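PDB 3H2G: esterase from Xanthomonas oryzae pv. oryzae, which is an esterase that degrades rice cell walls and is linked to the virulence of the pathogen on rice. Local coordinates for residues Ala210-Ser222 with Phe298-Arg311. Numbering follows the deposited sequence.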
# COMPACT_ATOMS: atom_id res chain seq x y z
N ALA A 210 4.42 -10.46 7.05
CA ALA A 210 5.26 -11.65 7.06
C ALA A 210 5.30 -12.01 5.57
O ALA A 210 4.73 -13.01 5.14
CB ALA A 210 4.61 -12.77 7.87
N LEU A 211 5.98 -11.16 4.81
CA LEU A 211 6.08 -11.28 3.36
C LEU A 211 6.55 -12.63 2.85
O LEU A 211 5.86 -13.27 2.05
CB LEU A 211 6.98 -10.17 2.81
CG LEU A 211 7.03 -10.04 1.28
CD1 LEU A 211 5.62 -9.82 0.75
CD2 LEU A 211 7.93 -8.89 0.89
N GLU A 212 7.73 -13.06 3.28
CA GLU A 212 8.27 -14.35 2.84
C GLU A 212 7.33 -15.51 3.16
O GLU A 212 7.04 -16.34 2.30
CB GLU A 212 9.64 -14.59 3.47
CG GLU A 212 10.19 -15.99 3.22
CD GLU A 212 11.43 -16.29 4.05
OE1 GLU A 212 11.60 -15.66 5.11
OE2 GLU A 212 12.22 -17.17 3.64
N GLN A 213 6.86 -15.57 4.40
CA GLN A 213 5.98 -16.67 4.81
C GLN A 213 4.64 -16.63 4.07
O GLN A 213 4.04 -17.68 3.81
CB GLN A 213 5.73 -16.63 6.32
CG GLN A 213 5.10 -17.91 6.86
CD GLN A 213 5.97 -19.14 6.62
OE1 GLN A 213 7.14 -19.17 6.99
NE2 GLN A 213 5.39 -20.15 5.99
N THR A 214 4.17 -15.44 3.73
CA THR A 214 2.92 -15.29 3.00
C THR A 214 3.01 -15.97 1.63
O THR A 214 2.08 -16.66 1.21
CB THR A 214 2.55 -13.80 2.80
OG1 THR A 214 2.15 -13.24 4.06
CG2 THR A 214 1.41 -13.64 1.81
N PHE A 215 4.14 -15.78 0.95
CA PHE A 215 4.35 -16.40 -0.36
C PHE A 215 4.49 -17.91 -0.22
O PHE A 215 3.98 -18.67 -1.05
CB PHE A 215 5.60 -15.82 -1.04
CG PHE A 215 5.32 -14.60 -1.86
CD1 PHE A 215 5.10 -13.37 -1.24
CD2 PHE A 215 5.25 -14.68 -3.24
CE1 PHE A 215 4.80 -12.24 -2.00
CE2 PHE A 215 4.95 -13.56 -4.01
CZ PHE A 215 4.72 -12.34 -3.38
N LEU A 216 5.18 -18.34 0.83
CA LEU A 216 5.35 -19.77 1.08
C LEU A 216 3.99 -20.42 1.31
O LEU A 216 3.68 -21.46 0.72
CB LEU A 216 6.24 -20.00 2.31
CG LEU A 216 7.73 -19.68 2.18
CD1 LEU A 216 8.40 -19.72 3.54
CD2 LEU A 216 8.39 -20.69 1.23
N ASP A 217 3.18 -19.82 2.17
CA ASP A 217 1.86 -20.37 2.48
C ASP A 217 0.92 -20.53 1.29
O ASP A 217 0.10 -21.46 1.27
CB ASP A 217 1.18 -19.54 3.57
CG ASP A 217 1.91 -19.60 4.90
OD1 ASP A 217 2.78 -20.49 5.07
OD2 ASP A 217 1.61 -18.77 5.79
N SER A 218 1.01 -19.63 0.32
CA SER A 218 0.14 -19.67 -0.85
C SER A 218 0.83 -20.17 -2.12
O SER A 218 0.23 -20.15 -3.19
CB SER A 218 -0.43 -18.28 -1.15
OG SER A 218 -1.24 -17.81 -0.09
N TRP A 219 2.07 -20.64 -2.00
CA TRP A 219 2.82 -21.08 -3.17
C TRP A 219 2.13 -22.12 -4.07
O TRP A 219 2.30 -22.09 -5.29
CB TRP A 219 4.20 -21.60 -2.75
CG TRP A 219 5.18 -21.63 -3.88
CD1 TRP A 219 5.73 -22.74 -4.46
CD2 TRP A 219 5.71 -20.50 -4.58
NE1 TRP A 219 6.57 -22.37 -5.49
CE2 TRP A 219 6.58 -21.00 -5.58
CE3 TRP A 219 5.55 -19.11 -4.47
CZ2 TRP A 219 7.27 -20.17 -6.46
CZ3 TRP A 219 6.24 -18.28 -5.34
CH2 TRP A 219 7.09 -18.81 -6.33
N SER A 220 1.37 -23.04 -3.48
CA SER A 220 0.69 -24.07 -4.25
C SER A 220 -0.48 -23.51 -5.05
O SER A 220 -1.01 -24.17 -5.95
CB SER A 220 0.17 -25.18 -3.32
OG SER A 220 -0.91 -24.71 -2.54
N GLY A 221 -0.89 -22.30 -4.71
CA GLY A 221 -2.02 -21.67 -5.38
C GLY A 221 -3.17 -21.49 -4.42
O GLY A 221 -4.15 -20.80 -4.73
N SER A 222 -3.07 -22.10 -3.25
CA SER A 222 -4.11 -21.98 -2.24
C SER A 222 -3.46 -22.00 -0.87
O SER A 222 -2.33 -22.48 -0.71
CB SER A 222 -5.11 -23.14 -2.34
OG SER A 222 -4.53 -24.36 -1.91
N PHE A 298 12.44 -23.91 -10.39
CA PHE A 298 12.21 -22.76 -9.53
C PHE A 298 10.99 -23.00 -8.65
O PHE A 298 10.98 -22.67 -7.46
CB PHE A 298 11.97 -21.50 -10.38
CG PHE A 298 11.59 -20.28 -9.57
CD1 PHE A 298 12.55 -19.57 -8.85
CD2 PHE A 298 10.27 -19.85 -9.53
CE1 PHE A 298 12.19 -18.45 -8.10
CE2 PHE A 298 9.90 -18.73 -8.79
CZ PHE A 298 10.87 -18.03 -8.07
N TYR A 299 9.95 -23.58 -9.24
CA TYR A 299 8.71 -23.83 -8.52
C TYR A 299 8.87 -24.78 -7.33
O TYR A 299 8.22 -24.59 -6.30
CB TYR A 299 7.64 -24.36 -9.48
CG TYR A 299 6.25 -24.30 -8.89
CD1 TYR A 299 5.69 -23.08 -8.49
CD2 TYR A 299 5.51 -25.46 -8.67
CE1 TYR A 299 4.44 -23.03 -7.88
CE2 TYR A 299 4.26 -25.42 -8.06
CZ TYR A 299 3.73 -24.20 -7.67
OH TYR A 299 2.51 -24.16 -7.04
N SER A 300 9.72 -25.80 -7.45
CA SER A 300 9.90 -26.72 -6.34
C SER A 300 10.96 -26.20 -5.36
O SER A 300 10.89 -26.48 -4.16
CB SER A 300 10.31 -28.11 -6.85
OG SER A 300 11.60 -28.09 -7.45
N ASP A 301 11.91 -25.43 -5.87
CA ASP A 301 12.99 -24.88 -5.06
C ASP A 301 12.55 -23.80 -4.07
O ASP A 301 12.98 -23.79 -2.91
CB ASP A 301 14.08 -24.29 -5.96
CG ASP A 301 15.32 -23.88 -5.19
OD1 ASP A 301 16.03 -24.77 -4.67
OD2 ASP A 301 15.60 -22.66 -5.11
N PHE A 302 11.69 -22.89 -4.51
CA PHE A 302 11.25 -21.81 -3.64
C PHE A 302 10.73 -22.24 -2.27
O PHE A 302 11.23 -21.78 -1.24
CB PHE A 302 10.17 -20.97 -4.35
CG PHE A 302 9.65 -19.83 -3.51
CD1 PHE A 302 10.38 -18.65 -3.40
CD2 PHE A 302 8.46 -19.96 -2.81
CE1 PHE A 302 9.92 -17.60 -2.59
CE2 PHE A 302 7.99 -18.92 -1.99
CZ PHE A 302 8.73 -17.74 -1.89
N PRO A 303 9.73 -23.14 -2.22
CA PRO A 303 9.18 -23.59 -0.93
C PRO A 303 10.04 -24.52 -0.08
O PRO A 303 9.79 -24.68 1.11
CB PRO A 303 7.86 -24.24 -1.34
CG PRO A 303 8.21 -24.87 -2.65
CD PRO A 303 8.99 -23.76 -3.34
N SER A 304 11.05 -25.13 -0.69
CA SER A 304 11.90 -26.07 0.02
C SER A 304 13.32 -25.59 0.29
O SER A 304 14.05 -26.22 1.06
CB SER A 304 11.96 -27.39 -0.75
OG SER A 304 12.59 -27.20 -2.02
N ASN A 305 13.70 -24.48 -0.32
CA ASN A 305 15.06 -23.97 -0.16
C ASN A 305 15.12 -22.52 0.30
O ASN A 305 14.91 -21.60 -0.48
CB ASN A 305 15.80 -24.11 -1.50
CG ASN A 305 17.29 -23.89 -1.36
OD1 ASN A 305 17.79 -23.57 -0.29
ND2 ASN A 305 18.01 -24.08 -2.46
N PRO A 306 15.42 -22.30 1.60
CA PRO A 306 15.50 -20.93 2.11
C PRO A 306 16.56 -20.08 1.40
O PRO A 306 16.54 -18.86 1.49
CB PRO A 306 15.78 -21.13 3.60
CG PRO A 306 16.45 -22.46 3.66
CD PRO A 306 15.67 -23.28 2.67
N ALA A 307 17.49 -20.74 0.70
CA ALA A 307 18.55 -20.02 -0.01
C ALA A 307 18.07 -19.49 -1.36
O ALA A 307 18.80 -18.75 -2.03
CB ALA A 307 19.76 -20.94 -0.20
N ASN A 308 16.87 -19.88 -1.78
CA ASN A 308 16.32 -19.41 -3.05
C ASN A 308 16.45 -17.88 -3.04
O ASN A 308 15.99 -17.23 -2.10
CB ASN A 308 14.85 -19.82 -3.18
CG ASN A 308 14.25 -19.43 -4.52
OD1 ASN A 308 14.25 -20.21 -5.47
ND2 ASN A 308 13.75 -18.21 -4.60
N PRO A 309 17.06 -17.29 -4.08
CA PRO A 309 17.25 -15.84 -4.18
C PRO A 309 16.00 -14.97 -4.12
O PRO A 309 16.02 -13.89 -3.52
CB PRO A 309 18.02 -15.68 -5.50
CG PRO A 309 17.54 -16.84 -6.31
CD PRO A 309 17.54 -17.96 -5.30
N PHE A 310 14.91 -15.42 -4.73
CA PHE A 310 13.68 -14.64 -4.69
C PHE A 310 13.16 -14.67 -3.26
O PHE A 310 12.72 -13.65 -2.72
CB PHE A 310 12.63 -15.22 -5.65
CG PHE A 310 11.27 -14.60 -5.51
CD1 PHE A 310 11.10 -13.22 -5.59
CD2 PHE A 310 10.15 -15.40 -5.28
CE1 PHE A 310 9.84 -12.64 -5.44
CE2 PHE A 310 8.88 -14.84 -5.14
CZ PHE A 310 8.73 -13.45 -5.21
N ARG A 311 13.22 -15.85 -2.64
CA ARG A 311 12.77 -16.01 -1.27
C ARG A 311 13.59 -15.11 -0.34
O ARG A 311 13.03 -14.47 0.56
CB ARG A 311 12.93 -17.47 -0.85
CG ARG A 311 12.38 -17.79 0.53
CD ARG A 311 12.30 -19.30 0.72
NE ARG A 311 12.08 -19.67 2.11
CZ ARG A 311 11.90 -20.92 2.52
NH1 ARG A 311 11.92 -21.91 1.64
NH2 ARG A 311 11.74 -21.18 3.82
O HOH W 1 15.02 -16.90 2.88
O HOH W 2 11.83 -18.97 5.83
O HOH W 3 0.56 -26.40 -7.24
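The indole of Trp219 lies between two rings of helix 298-304. On one face, Phe302 stacks face to face with the six-membered ring; the centroids are 4.0 Å apart and the planes 30° from parallel. The torsion at chi1 (-161°) turns Trp219 CG opposite the backbone N, which carries the indole across to this helix. Over the opposite face lies Tyr299, slid toward the rim, so the rings barely overlap. Phe298 CE2 meets the indole edge at Trp219 CH2, 3.7 Å away. Together the four residues form an aromatic cluster.

Two hydrogen bonds tie Trp219 and Tyr299 together reciprocally. Trp219 NE1 donates to Tyr299 O at 2.9 Å, in the carbonyl plane and on a lone pair. Tyr299 OH donates to Trp219 O at 2.7 Å, tilted from that carbonyl plane. A water also bridges Tyr299 OH and Ser220 O.

The contact belongs to a region of helices and loops without strands, inserted between strands 198-205 and 328-332 of an alpha/beta-hydrolase sheet. The centre of the contact lies about 22 Å from the centre of the chain. This region is probably the substrate recognition module described for the enzyme.

Apolar packing continues along helix 211-218. The edge of Phe310 points at the face of Phe215 in an offset edge-to-face pair. Phe215 CB touches Phe302 CZ at 3.8 Å. Helix 231-246 adds Ala238 beside both Phe215 and Phe310.

The charged pair is Glu212 and Arg311. Arg311 NE donates to Glu212 OE2 at 2.9 Å with an N-H...O angle of 161°, meeting the carboxylate on its anti side. Leu216 CD2 lies over one guanidinium face and Pro306 CA over the other. Arg311 NH1 donates to Phe302 O at 3.0 Å, which further fixes the rotation of the guanidinium.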